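Local coordinates for uncharacterized protein (Nitrosomonas europaea, PDB 6M0Q), which is of unknown function but forms a small helical and antiparallel-strand subunit that packs against chains of another protein in a six-chain assembly, at residues 29-34 and 81-86; 37-42 and 54-59. One frame throughout, in Å; residues are numbered along the deposited sequence.

Interactions 1 and 2 lie on opposite sides of the centre of this small chain, their centres about 19 Å apart. Interaction 1 joins the N-terminal loop to the end of helix 69-83, so it brings together residues from near both ends of the modelled chain. Interaction 2 falls between these segments in sequence: residues 37-42 and 54-59 set helix 35-43 against the corner joining strands 52-55 and 58-60. The two contacts meet where Ile33 CG2 packs on Met38 SD at 3.9 Å. The Cys44-Cys69 disulfide ties the residue just after helix 35-43 to the first residue of helix 69-83. Loop, both helices and sheet thus form one connected unit.

Interaction 1. Residues 29-34 and 81-86; sequences SLAPIS and EQSGDA
Ala31 in the irregular segment 29-34 passes the last turn of helix 69-83, with its CA 5.1 Å from Ser83 CA. The one direct hydrogen bond runs from Ala31 N to Ser83 OG, 2.8 Å long with an N-H...O angle of 158°. Ser83 OG lies anti to its own carbonyl carbon (chi1 -68°), which also lets it bond to Ala79 O in the preceding helical turn. A water joins Ser83 OG to Ala31 O, donating to that carbonyl at 2.9 Å. Gln82 has an extended side chain that runs alongside the methyl of Ala31, with CD 3.9 Å from Ala31 CB. Beyond Gly84, where the chain leaves the helix with positive phi, Ala86 turns back to the loop. Its CB meets Leu30 CD1 at 3.7 Å and also lies close to Ser29 O. Replacing Ser83 with an alanine would probably leave Ala31 N without its acceptor and the bridging water with one anchor fewer. The chemistry implies a seam fixed at one hydroxyl: Ser83 ties a loop with no regular backbone pairing to the helix end, with the Leu30-Ala86 apolar contact and the Gln82 side chain against the Ala31 methyl beside it.

Interaction 2. Residues 37-42 and 54-59; sequences DMLDYL and KSHTEV
Leu39 and Asp40 carry the helix side of this contact, one through apolar packing and the other through water. The apolar part is small. Leu39 CB sits 4.0 Å from His56 CB, and its CD1 reaches past to Thr57 CG2 at 3.5 Å. Leu39 CD2 approaches the His56 ring obliquely.

The polar part is bridged by three waters. Asp40 CG stands anti to its carbonyl carbon (chi1 -65°), and the carboxylate faces the corner of the strand segment. OD2 of Asp40 accepts from a water at 2.6 Å that also bonds Ser55 OG. Asp40 OD1 accepts from two others. One, 2.6 Å from Asp40 OD1, takes the backbone N-H of His56 and also donates to Thr57 OG1. The other, 2.7 Å from Asp40 OD1, donates to Lys54 O and meets His56 ND1 at the ring edge, in its plane. The buried carboxylate is therefore met by three water donors, which would probably favour its charged form.

Hydrogen bonds within 54-59 shape the corner itself. Ser55 OG accepts from Thr57 N at 2.9 Å, nearly straight at 170°, which makes an ST turn. It also accepts from Glu58 N at 2.9 Å, with a more bent 148°, completing an ST motif.

Acidic side chains from two chains of another protein pack on His56, and an acidic side chain of one of those chains forms a salt bridge with Lys54 NZ. Within the subunit, Asp40 also touches Ile72 of helix 69-83 and Val67 of strand 63-68. Ser55 and Glu58 both form backbone hydrogen bonds with Val65, so helix 35-43 rests against a corner whose two flanking strands pair with the central strand 63-68.

Interaction 1. Residues 29-34 and 81-86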
ATOM      1  N   SER B  29     -28.889 -15.470 -22.706  1.00 49.93           N
ATOM      2  CA  SER B  29     -28.123 -15.795 -21.512  1.00 49.04           C
ATOM      3  C   SER B  29     -27.723 -17.264 -21.459  1.00 45.27           C
ATOM      4  O   SER B  29     -28.438 -18.151 -21.929  1.00 45.31           O
ATOM      5  CB  SER B  29     -28.919 -15.464 -20.253  1.00 51.83           C
ATOM      6  OG  SER B  29     -28.966 -14.069 -20.048  1.00 55.04           O
ATOM      7  N   LEU B  30     -26.571 -17.509 -20.851  1.00 41.13           N
ATOM      8  CA  LEU B  30     -26.130 -18.862 -20.551  1.00 40.34           C
ATOM      9  C   LEU B  30     -26.857 -19.400 -19.323  1.00 37.95           C
ATOM     10  O   LEU B  30     -27.001 -18.701 -18.309  1.00 36.23           O
ATOM     11  CB  LEU B  30     -24.627 -18.863 -20.289  1.00 41.14           C
ATOM     12  CG  LEU B  30     -23.609 -19.413 -21.278  1.00 40.34           C
ATOM     13  CD1 LEU B  30     -24.170 -19.579 -22.691  1.00 36.99           C
ATOM     14  CD2 LEU B  30     -22.378 -18.518 -21.226  1.00 37.73           C
ATOM     15  N   ALA B  31     -27.304 -20.648 -19.409  1.00 36.02           N
ATOM     16  CA  ALA B  31     -27.839 -21.312 -18.230  1.00 35.63           C
ATOM     17  C   ALA B  31     -26.748 -21.345 -17.160  1.00 37.16           C
ATOM     18  O   ALA B  31     -25.589 -21.659 -17.469  1.00 37.34           O
ATOM     19  CB  ALA B  31     -28.317 -22.725 -18.565  1.00 36.51           C
ATOM     20  N   PRO B  32     -27.050 -20.972 -15.925  1.00 36.69           N
ATOM     21  CA  PRO B  32     -25.983 -20.850 -14.934  1.00 34.99           C
ATOM     22  C   PRO B  32     -25.368 -22.202 -14.621  1.00 33.13           C
ATOM     23  O   PRO B  32     -26.027 -23.245 -14.672  1.00 31.69           O
ATOM     24  CB  PRO B  32     -26.691 -20.247 -13.716  1.00 36.13           C
ATOM     25  CG  PRO B  32     -27.853 -19.522 -14.300  1.00 36.60           C
ATOM     26  CD  PRO B  32     -28.320 -20.430 -15.417  1.00 37.95           C
ATOM     27  N   ILE B  33     -24.068 -22.174 -14.366  1.00 30.61           N
ATOM     28  CA  ILE B  33     -23.327 -23.328 -13.891  1.00 30.24           C
ATOM     29  C   ILE B  33     -22.464 -22.814 -12.757  1.00 30.91           C
ATOM     30  O   ILE B  33     -21.746 -21.820 -12.921  1.00 31.14           O
ATOM     31  CB  ILE B  33     -22.469 -23.986 -14.993  1.00 27.91           C
ATOM     32  CG1 ILE B  33     -23.328 -24.340 -16.213  1.00 31.88           C
ATOM     33  CG2 ILE B  33     -21.714 -25.216 -14.432  1.00 28.25           C
ATOM     34  CD1 ILE B  33     -22.555 -24.939 -17.373  1.00 30.63           C
ATOM     35  N   SER B  34     -22.581 -23.453 -11.601  1.00 31.19           N
ATOM     36  CA  SER B  34     -21.828 -23.043 -10.437  1.00 31.31           C
ATOM     37  C   SER B  34     -20.333 -23.167 -10.703  1.00 26.74           C
ATOM     38  O   SER B  34     -19.876 -23.929 -11.569  1.00 25.06           O
ATOM     39  CB  SER B  34     -22.190 -23.908  -9.240  1.00 32.40           C
ATOM     40  OG  SER B  34     -21.670 -25.207  -9.460  1.00 35.75           O
ATOM     41  N   GLU B  81     -27.678 -27.735 -23.067  1.00 65.41           N
ATOM     42  CA  GLU B  81     -28.955 -27.930 -23.750  1.00 72.78           C
ATOM     43  C   GLU B  81     -29.925 -26.808 -23.414  1.00 74.60           C
ATOM     44  O   GLU B  81     -30.567 -26.244 -24.310  1.00 75.13           O
ATOM     45  CB  GLU B  81     -29.566 -29.289 -23.383  1.00 77.89           C
ATOM     46  CG  GLU B  81     -28.802 -30.499 -23.931  1.00 84.19           C
ATOM     47  CD  GLU B  81     -29.140 -31.822 -23.218  1.00 88.49           C
ATOM     48  OE1 GLU B  81     -30.129 -31.863 -22.447  1.00 90.31           O
ATOM     49  OE2 GLU B  81     -28.407 -32.821 -23.428  1.00 88.33           O
ATOM     50  N   GLN B  82     -30.038 -26.460 -22.130  1.00 75.51           N
ATOM     51  CA  GLN B  82     -30.928 -25.372 -21.743  1.00 77.21           C
ATOM     52  C   GLN B  82     -30.458 -24.028 -22.302  1.00 74.73           C
ATOM     53  O   GLN B  82     -31.286 -23.147 -22.556  1.00 73.78           O
ATOM     54  CB  GLN B  82     -31.056 -25.318 -20.218  1.00 80.85           C
ATOM     55  CG  GLN B  82     -31.961 -24.209 -19.696  1.00 85.45           C
ATOM     56  CD  GLN B  82     -31.920 -24.073 -18.179  1.00 88.91           C
ATOM     57  OE1 GLN B  82     -31.540 -25.009 -17.468  1.00 89.07           O
ATOM     58  NE2 GLN B  82     -32.308 -22.898 -17.678  1.00 90.30           N
ATOM     59  N   SER B  83     -29.145 -23.859 -22.519  1.00 73.46           N
ATOM     60  CA  SER B  83     -28.644 -22.602 -23.083  1.00 72.70           C
ATOM     61  C   SER B  83     -29.042 -22.446 -24.552  1.00 75.27           C
ATOM     62  O   SER B  83     -29.269 -21.320 -25.014  1.00 74.00           O
ATOM     63  CB  SER B  83     -27.116 -22.500 -22.940  1.00 68.64           C
ATOM     64  OG  SER B  83     -26.689 -22.358 -21.589  1.00 64.04           O
ATOM     65  N   GLY B  84     -29.125 -23.552 -25.292  1.00 76.94           N
ATOM     66  CA  GLY B  84     -29.516 -23.476 -26.692  1.00 76.97           C
ATOM     67  C   GLY B  84     -28.474 -22.753 -27.519  1.00 77.70           C
ATOM     68  O   GLY B  84     -27.279 -23.073 -27.476  1.00 75.43           O
ATOM     69  N   ASP B  85     -28.931 -21.756 -28.281  1.00 80.67           N
ATOM     70  CA  ASP B  85     -28.061 -20.965 -29.146  1.00 81.95           C
ATOM     71  C   ASP B  85     -27.156 -20.011 -28.379  1.00 78.12           C
ATOM     72  O   ASP B  85     -26.221 -19.466 -28.978  1.00 78.23           O
ATOM     73  CB  ASP B  85     -28.893 -20.160 -30.150  1.00 85.64           C
ATOM     74  CG  ASP B  85     -29.540 -21.031 -31.199  1.00 89.85           C
ATOM     75  OD1 ASP B  85     -29.028 -22.147 -31.453  1.00 91.33           O
ATOM     76  OD2 ASP B  85     -30.561 -20.591 -31.771  1.00 92.54           O
ATOM     77  N   ALA B  86     -27.417 -19.778 -27.089  1.00 75.47           N
ATOM     78  CA  ALA B  86     -26.519 -18.948 -26.293  1.00 72.70           C
ATOM     79  C   ALA B  86     -25.093 -19.501 -26.297  1.00 70.74           C
ATOM     80  O   ALA B  86     -24.125 -18.729 -26.322  1.00 67.83           O
ATOM     81  CB  ALA B  86     -27.055 -18.826 -24.864  1.00 72.52           C
TER
HETATM   82  O   HOH W   1     -24.453 -22.861 -19.855  1.00 31.71           O

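Interaction 2. Residues 37-42 and 54-59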
ATOM      1  N   ASP B  37     -18.954 -26.665 -10.252  1.00 29.63           N
ATOM      2  CA  ASP B  37     -19.241 -27.543 -11.381  1.00 32.95           C
ATOM      3  C   ASP B  37     -18.348 -27.217 -12.573  1.00 31.72           C
ATOM      4  O   ASP B  37     -17.896 -28.129 -13.273  1.00 34.32           O
ATOM      5  CB  ASP B  37     -20.717 -27.460 -11.775  1.00 33.42           C
ATOM      6  CG  ASP B  37     -21.648 -28.175 -10.786  1.00 39.75           C
ATOM      7  OD1 ASP B  37     -22.862 -27.855 -10.795  1.00 44.23           O
ATOM      8  OD2 ASP B  37     -21.185 -29.045 -10.006  1.00 41.12           O
ATOM      9  N   MET B  38     -18.089 -25.929 -12.823  1.00 29.01           N
ATOM     10  CA  MET B  38     -17.116 -25.542 -13.844  1.00 27.48           C
ATOM     11  C   MET B  38     -15.753 -26.146 -13.547  1.00 28.60           C
ATOM     12  O   MET B  38     -15.085 -26.692 -14.439  1.00 29.45           O
ATOM     13  CB  MET B  38     -17.009 -24.017 -13.921  1.00 28.31           C
ATOM     14  CG  MET B  38     -18.214 -23.322 -14.539  1.00 34.73           C
ATOM     15  SD  MET B  38     -18.527 -23.876 -16.234  1.00 39.95           S
ATOM     16  CE  MET B  38     -17.077 -23.254 -17.113  1.00 39.55           C
ATOM     17  N   LEU B  39     -15.326 -26.049 -12.286  1.00 25.82           N
ATOM     18  CA  LEU B  39     -14.063 -26.643 -11.881  1.00 24.93           C
ATOM     19  C   LEU B  39     -14.056 -28.140 -12.149  1.00 28.72           C
ATOM     20  O   LEU B  39     -13.116 -28.663 -12.758  1.00 28.95           O
ATOM     21  CB  LEU B  39     -13.804 -26.353 -10.407  1.00 21.69           C
ATOM     22  CG  LEU B  39     -13.290 -24.919 -10.309  1.00 22.30           C
ATOM     23  CD1 LEU B  39     -13.447 -24.424  -8.903  1.00 22.19           C
ATOM     24  CD2 LEU B  39     -11.835 -24.859 -10.797  1.00 21.49           C
ATOM     25  N   ASP B  40     -15.091 -28.847 -11.687  1.00 28.27           N
ATOM     26  CA  ASP B  40     -15.153 -30.292 -11.892  1.00 28.43           C
ATOM     27  C   ASP B  40     -15.184 -30.628 -13.369  1.00 30.90           C
ATOM     28  O   ASP B  40     -14.555 -31.596 -13.806  1.00 35.33           O
ATOM     29  CB  ASP B  40     -16.372 -30.857 -11.171  1.00 30.29           C
ATOM     30  CG  ASP B  40     -16.257 -30.693  -9.648  1.00 35.01           C
ATOM     31  OD1 ASP B  40     -15.149 -30.312  -9.201  1.00 35.61           O
ATOM     32  OD2 ASP B  40     -17.239 -30.944  -8.913  1.00 35.50           O
ATOM     33  N   TYR B  41     -15.894 -29.820 -14.155  1.00 29.41           N
ATOM     34  CA  TYR B  41     -15.951 -30.025 -15.596  1.00 32.73           C
ATOM     35  C   TYR B  41     -14.567 -29.870 -16.229  1.00 33.51           C
ATOM     36  O   TYR B  41     -14.128 -30.727 -17.005  1.00 36.22           O
ATOM     37  CB  TYR B  41     -16.965 -29.051 -16.190  1.00 34.52           C
ATOM     38  CG  TYR B  41     -17.234 -29.277 -17.644  1.00 39.07           C
ATOM     39  CD1 TYR B  41     -17.746 -30.491 -18.096  1.00 42.90           C
ATOM     40  CD2 TYR B  41     -16.989 -28.280 -18.566  1.00 40.40           C
ATOM     41  CE1 TYR B  41     -17.996 -30.707 -19.435  1.00 44.06           C
ATOM     42  CE2 TYR B  41     -17.242 -28.481 -19.901  1.00 42.62           C
ATOM     43  CZ  TYR B  41     -17.746 -29.687 -20.329  1.00 45.12           C
ATOM     44  OH  TYR B  41     -17.989 -29.859 -21.667  1.00 49.92           O
ATOM     45  N   LEU B  42     -13.836 -28.811 -15.861  1.00 30.53           N
ATOM     46  CA  LEU B  42     -12.466 -28.656 -16.349  1.00 31.29           C
ATOM     47  C   LEU B  42     -11.582 -29.819 -15.919  1.00 33.03           C
ATOM     48  O   LEU B  42     -10.737 -30.285 -16.691  1.00 38.36           O
ATOM     49  CB  LEU B  42     -11.869 -27.349 -15.845  1.00 29.30           C
ATOM     50  CG  LEU B  42     -12.531 -26.092 -16.387  1.00 31.11           C
ATOM     51  CD1 LEU B  42     -12.012 -24.947 -15.576  1.00 33.53           C
ATOM     52  CD2 LEU B  42     -12.197 -25.908 -17.849  1.00 31.56           C
ATOM     53  N   LYS B  54     -10.683 -35.507  -7.980  1.00 30.66           N
ATOM     54  CA  LYS B  54     -10.953 -34.748  -6.776  1.00 29.56           C
ATOM     55  C   LYS B  54     -11.693 -33.465  -7.130  1.00 31.93           C
ATOM     56  O   LYS B  54     -11.431 -32.835  -8.167  1.00 28.11           O
ATOM     57  CB  LYS B  54      -9.662 -34.405  -6.053  1.00 29.77           C
ATOM     58  CG  LYS B  54      -8.981 -35.572  -5.423  1.00 32.34           C
ATOM     59  CD  LYS B  54      -7.867 -35.024  -4.596  1.00 33.32           C
ATOM     60  CE  LYS B  54      -6.687 -35.906  -4.622  1.00 34.17           C
ATOM     61  NZ  LYS B  54      -5.492 -35.212  -4.081  1.00 30.55           N
ATOM     62  N   SER B  55     -12.628 -33.092  -6.264  1.00 31.45           N
ATOM     63  CA  SER B  55     -13.187 -31.762  -6.324  1.00 28.79           C
ATOM     64  C   SER B  55     -12.066 -30.750  -6.140  1.00 29.13           C
ATOM     65  O   SER B  55     -11.034 -31.038  -5.521  1.00 28.82           O
ATOM     66  CB  SER B  55     -14.246 -31.591  -5.239  1.00 26.40           C
ATOM     67  OG  SER B  55     -14.675 -30.228  -5.165  1.00 28.40           O
ATOM     68  N   HIS B  56     -12.268 -29.556  -6.684  1.00 27.99           N
ATOM     69  CA  HIS B  56     -11.362 -28.449  -6.407  1.00 26.83           C
ATOM     70  C   HIS B  56     -11.834 -27.592  -5.245  1.00 25.31           C
ATOM     71  O   HIS B  56     -11.110 -26.680  -4.845  1.00 24.03           O
ATOM     72  CB  HIS B  56     -11.165 -27.559  -7.652  1.00 27.86           C
ATOM     73  CG  HIS B  56     -10.197 -28.125  -8.647  1.00 33.96           C
ATOM     74  ND1 HIS B  56     -10.496 -29.214  -9.446  1.00 36.44           N
ATOM     75  CD2 HIS B  56      -8.927 -27.768  -8.958  1.00 34.18           C
ATOM     76  CE1 HIS B  56      -9.454 -29.497 -10.207  1.00 36.68           C
ATOM     77  NE2 HIS B  56      -8.493 -28.626  -9.939  1.00 36.09           N
ATOM     78  N   THR B  57     -13.008 -27.867  -4.674  1.00 24.23           N
ATOM     79  CA  THR B  57     -13.582 -26.935  -3.701  1.00 25.41           C
ATOM     80  C   THR B  57     -14.287 -27.591  -2.522  1.00 28.86           C
ATOM     81  O   THR B  57     -14.485 -26.910  -1.513  1.00 29.50           O
ATOM     82  CB  THR B  57     -14.586 -26.006  -4.390  1.00 23.50           C
ATOM     83  OG1 THR B  57     -15.630 -26.812  -4.924  1.00 24.42           O
ATOM     84  CG2 THR B  57     -13.945 -25.252  -5.538  1.00 22.56           C
ATOM     85  N   GLU B  58     -14.684 -28.867  -2.597  1.00 26.08           N
ATOM     86  CA  GLU B  58     -15.587 -29.463  -1.623  1.00 27.69           C
ATOM     87  C   GLU B  58     -14.866 -30.476  -0.759  1.00 31.26           C
ATOM     88  O   GLU B  58     -14.224 -31.409  -1.273  1.00 30.49           O
ATOM     89  CB  GLU B  58     -16.773 -30.151  -2.288  1.00 28.79           C
ATOM     90  CG  GLU B  58     -17.488 -29.294  -3.307  1.00 32.68           C
ATOM     91  CD  GLU B  58     -17.903 -27.949  -2.739  1.00 36.14           C
ATOM     92  OE1 GLU B  58     -17.497 -26.910  -3.316  1.00 36.36           O
ATOM     93  OE2 GLU B  58     -18.619 -27.932  -1.707  1.00 37.60           O
ATOM     94  N   VAL B  59     -15.025 -30.307   0.550  1.00 29.79           N
ATOM     95  CA  VAL B  59     -14.538 -31.236   1.555  1.00 28.44           C
ATOM     96  C   VAL B  59     -15.750 -31.736   2.321  1.00 30.46           C
ATOM     97  O   VAL B  59     -16.549 -30.930   2.803  1.00 35.53           O
ATOM     98  CB  VAL B  59     -13.540 -30.539   2.494  1.00 26.55           C
ATOM     99  CG1 VAL B  59     -13.167 -31.454   3.692  1.00 23.88           C
ATOM    100  CG2 VAL B  59     -12.325 -30.112   1.689  1.00 25.03           C
TER
HETATM  101  O   HOH W   2     -16.963 -30.501  -6.327  1.00 27.22           O
HETATM  102  O   HOH W   3     -14.604 -28.255  -7.645  1.00 29.80           O
HETATM  103  O   HOH W   4     -12.558 -30.752  -9.619  1.00 35.94           O